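Local coordinates for PT26-6P (Thermococcus sp., PDB 2WB7), which is of unknown function but is encoded by a mobile extrachromosomal element of Euryarchaea and joins immunoglobulin-like domains to a helical domain, at residues Leu73-Gln78 against Asn83-Thr88. Numbering follows the deposited sequence.
Sequences LEIPNQ and NKVHIT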
ATOM      1  N   LEU A  73      -7.955  32.300  -8.943  1.00 49.85           N
ATOM      2  CA  LEU A  73      -7.929  33.437  -9.855  1.00 50.69           C
ATOM      3  C   LEU A  73      -8.055  34.767  -9.102  1.00 51.42           C
ATOM      4  O   LEU A  73      -9.056  35.001  -8.436  1.00 51.30           O
ATOM      5  CB  LEU A  73      -9.090  33.320 -10.838  1.00 50.71           C
ATOM      6  CG  LEU A  73      -9.281  31.982 -11.557  1.00 50.31           C
ATOM      7  CD1 LEU A  73     -10.398  32.091 -12.578  1.00 49.65           C
ATOM      8  CD2 LEU A  73      -7.993  31.578 -12.222  1.00 49.84           C
ATOM      9  N   GLU A  74      -7.050  35.633  -9.205  1.00 52.64           N
ATOM     10  CA  GLU A  74      -7.152  36.983  -8.643  1.00 54.25           C
ATOM     11  C   GLU A  74      -7.522  38.018  -9.692  1.00 54.26           C
ATOM     12  O   GLU A  74      -6.808  38.198 -10.673  1.00 54.05           O
ATOM     13  CB  GLU A  74      -5.836  37.420  -8.004  1.00 54.63           C
ATOM     14  CG  GLU A  74      -5.137  36.337  -7.218  1.00 58.44           C
ATOM     15  CD  GLU A  74      -3.618  36.549  -7.173  1.00 63.54           C
ATOM     16  OE1 GLU A  74      -2.883  35.563  -6.892  1.00 65.11           O
ATOM     17  OE2 GLU A  74      -3.161  37.694  -7.452  1.00 64.75           O
ATOM     18  N   ILE A  75      -8.640  38.698  -9.482  1.00 54.98           N
ATOM     19  CA  ILE A  75      -8.929  39.902 -10.241  1.00 55.62           C
ATOM     20  C   ILE A  75      -8.310  41.104  -9.516  1.00 56.31           C
ATOM     21  O   ILE A  75      -8.786  41.499  -8.456  1.00 55.94           O
ATOM     22  CB  ILE A  75     -10.438  40.117 -10.406  1.00 55.34           C
ATOM     23  CG1 ILE A  75     -11.172  38.776 -10.556  1.00 55.24           C
ATOM     24  CG2 ILE A  75     -10.717  41.042 -11.567  1.00 55.31           C
ATOM     25  CD1 ILE A  75     -10.754  37.960 -11.729  1.00 54.68           C
ATOM     26  N   PRO A  76      -7.233  41.679 -10.083  1.00 57.30           N
ATOM     27  CA  PRO A  76      -6.621  42.828  -9.422  1.00 58.28           C
ATOM     28  C   PRO A  76      -7.531  44.044  -9.514  1.00 59.30           C
ATOM     29  O   PRO A  76      -8.306  44.161 -10.462  1.00 59.48           O
ATOM     30  CB  PRO A  76      -5.342  43.071 -10.226  1.00 58.14           C
ATOM     31  CG  PRO A  76      -5.483  42.303 -11.500  1.00 57.78           C
ATOM     32  CD  PRO A  76      -6.703  41.450 -11.437  1.00 57.28           C
ATOM     33  N   ASN A  77      -7.445  44.934  -8.536  1.00 60.29           N
ATOM     34  CA  ASN A  77      -8.233  46.158  -8.558  1.00 61.48           C
ATOM     35  C   ASN A  77      -7.974  46.986  -9.821  1.00 62.19           C
ATOM     36  O   ASN A  77      -6.924  46.861 -10.437  1.00 62.45           O
ATOM     37  CB  ASN A  77      -7.922  46.994  -7.320  1.00 61.51           C
ATOM     38  CG  ASN A  77      -9.128  47.732  -6.809  1.00 61.72           C
ATOM     39  OD1 ASN A  77     -10.012  48.114  -7.582  1.00 62.44           O
ATOM     40  ND2 ASN A  77      -9.188  47.926  -5.500  1.00 61.73           N
ATOM     41  N   GLN A  78      -8.919  47.844 -10.202  1.00 63.15           N
ATOM     42  CA  GLN A  78      -8.724  48.704 -11.373  1.00 63.98           C
ATOM     43  C   GLN A  78      -8.736  50.206 -11.028  1.00 64.43           C
ATOM     44  O   GLN A  78      -9.355  50.624 -10.045  1.00 64.29           O
ATOM     45  CB  GLN A  78      -9.796  48.404 -12.425  1.00 63.92           C
ATOM     46  CG  GLN A  78      -9.232  48.007 -13.780  1.00 64.70           C
ATOM     47  CD  GLN A  78      -8.490  46.678 -13.716  1.00 65.54           C
ATOM     48  OE1 GLN A  78      -9.047  45.660 -13.289  1.00 66.38           O
ATOM     49  NE2 GLN A  78      -7.228  46.682 -14.128  1.00 64.30           N
ATOM     50  N   ASN A  83     -14.575  48.899 -14.542  1.00 61.83           N
ATOM     51  CA  ASN A  83     -13.790  48.138 -15.502  1.00 61.47           C
ATOM     52  C   ASN A  83     -13.739  46.653 -15.167  1.00 61.23           C
ATOM     53  O   ASN A  83     -12.672  46.048 -15.094  1.00 61.22           O
ATOM     54  CB  ASN A  83     -12.389  48.727 -15.623  1.00 61.35           C
ATOM     55  CG  ASN A  83     -12.365  49.951 -16.498  1.00 60.80           C
ATOM     56  OD1 ASN A  83     -11.333  50.587 -16.660  1.00 60.11           O
ATOM     57  ND2 ASN A  83     -13.515  50.294 -17.069  1.00 60.57           N
ATOM     58  N   LYS A  84     -14.920  46.078 -14.984  1.00 61.04           N
ATOM     59  CA  LYS A  84     -15.054  44.706 -14.525  1.00 60.86           C
ATOM     60  C   LYS A  84     -14.474  43.664 -15.481  1.00 60.53           C
ATOM     61  O   LYS A  84     -14.613  43.759 -16.704  1.00 60.53           O
ATOM     62  CB  LYS A  84     -16.520  44.398 -14.233  1.00 60.96           C
ATOM     63  CG  LYS A  84     -17.038  45.126 -13.009  1.00 61.71           C
ATOM     64  CD  LYS A  84     -18.541  44.965 -12.884  1.00 63.72           C
ATOM     65  CE  LYS A  84     -19.061  45.577 -11.591  1.00 65.30           C
ATOM     66  NZ  LYS A  84     -20.534  45.360 -11.430  1.00 65.28           N
ATOM     67  N   VAL A  85     -13.821  42.667 -14.888  1.00 59.88           N
ATOM     68  CA  VAL A  85     -13.298  41.523 -15.610  1.00 58.93           C
ATOM     69  C   VAL A  85     -14.351  40.419 -15.635  1.00 58.50           C
ATOM     70  O   VAL A  85     -14.844  40.014 -14.593  1.00 58.09           O
ATOM     71  CB  VAL A  85     -12.032  40.997 -14.931  1.00 58.79           C
ATOM     72  CG1 VAL A  85     -11.628  39.688 -15.546  1.00 58.79           C
ATOM     73  CG2 VAL A  85     -10.915  42.015 -15.054  1.00 58.65           C
ATOM     74  N   HIS A  86     -14.718  39.964 -16.830  1.00 58.34           N
ATOM     75  CA  HIS A  86     -15.668  38.855 -16.988  1.00 58.14           C
ATOM     76  C   HIS A  86     -14.914  37.581 -17.337  1.00 58.31           C
ATOM     77  O   HIS A  86     -14.044  37.599 -18.213  1.00 58.37           O
ATOM     78  CB  HIS A  86     -16.652  39.142 -18.121  1.00 57.71           C
ATOM     79  CG  HIS A  86     -17.615  40.245 -17.830  1.00 56.95           C
ATOM     80  ND1 HIS A  86     -18.962  40.022 -17.640  1.00 56.44           N
ATOM     81  CD2 HIS A  86     -17.435  41.582 -17.715  1.00 56.22           C
ATOM     82  CE1 HIS A  86     -19.567  41.172 -17.405  1.00 56.11           C
ATOM     83  NE2 HIS A  86     -18.664  42.134 -17.450  1.00 56.12           N
ATOM     84  N   ILE A  87     -15.242  36.473 -16.677  1.00 58.25           N
ATOM     85  CA  ILE A  87     -14.611  35.201 -17.036  1.00 58.06           C
ATOM     86  C   ILE A  87     -15.621  34.334 -17.770  1.00 58.21           C
ATOM     87  O   ILE A  87     -16.673  33.994 -17.224  1.00 58.46           O
ATOM     88  CB  ILE A  87     -14.041  34.482 -15.811  1.00 57.80           C
ATOM     89  CG1 ILE A  87     -13.248  35.462 -14.961  1.00 57.15           C
ATOM     90  CG2 ILE A  87     -13.128  33.367 -16.241  1.00 58.01           C
ATOM     91  CD1 ILE A  87     -12.689  34.832 -13.718  1.00 57.47           C
ATOM     92  N   THR A  88     -15.320  33.999 -19.019  1.00 58.21           N
ATOM     93  CA  THR A  88     -16.306  33.316 -19.855  1.00 58.38           C
ATOM     94  C   THR A  88     -16.127  31.814 -19.859  1.00 57.88           C
ATOM     95  O   THR A  88     -17.085  31.056 -20.086  1.00 57.97           O
ATOM     96  CB  THR A  88     -16.241  33.784 -21.302  1.00 58.58           C
ATOM     97  OG1 THR A  88     -16.057  35.202 -21.327  1.00 59.54           O
ATOM     98  CG2 THR A  88     -17.543  33.428 -22.021  1.00 59.31           C
TER
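Ile75 lays its CG2 methyl against Val85, 3.6 Å from Val85 CB and equally close to Val85 CG2. CG2 stands anti to the backbone N of Ile75, while the other branch, CG1, lies beside that N (chi1 -35°) and sets CD1 beside Ile87. There the methyl ends gather: Ile87 CD1 is 3.7 Å from Leu73 CD1 and 4.2 Å from Ile75 CD1, so the single delta methyl of Ile87 meets two side chains of the facing strand. The two strands run roughly antiparallel (151°), but their axes come no closer than 9.6 Å and they belong to different sheets: Leu73 and Ile75 are hydrogen-bonded through their backbones to Leu122 and Asp120, while Lys84, just before the second strand, pairs with Glu174 of strand 163-178. The arrangement is consistent with two sheets packing face to face, as in the sandwiches of immunoglobulin-like domains, and the short connection carries the chain from one sheet to the other. Leu122 of strand 120-129 touches both Leu73 and Ile87, continuing the apolar layer. Toward the connection two polar residues meet through their aliphatic parts: Gln78, bent at chi2 (66°), is set roughly perpendicular to Asn83, with Gln78 CG 3.7 Å from Asn83 CB, while the backbone O of Asn83 accepts a hydrogen bond from Gln173 NE2.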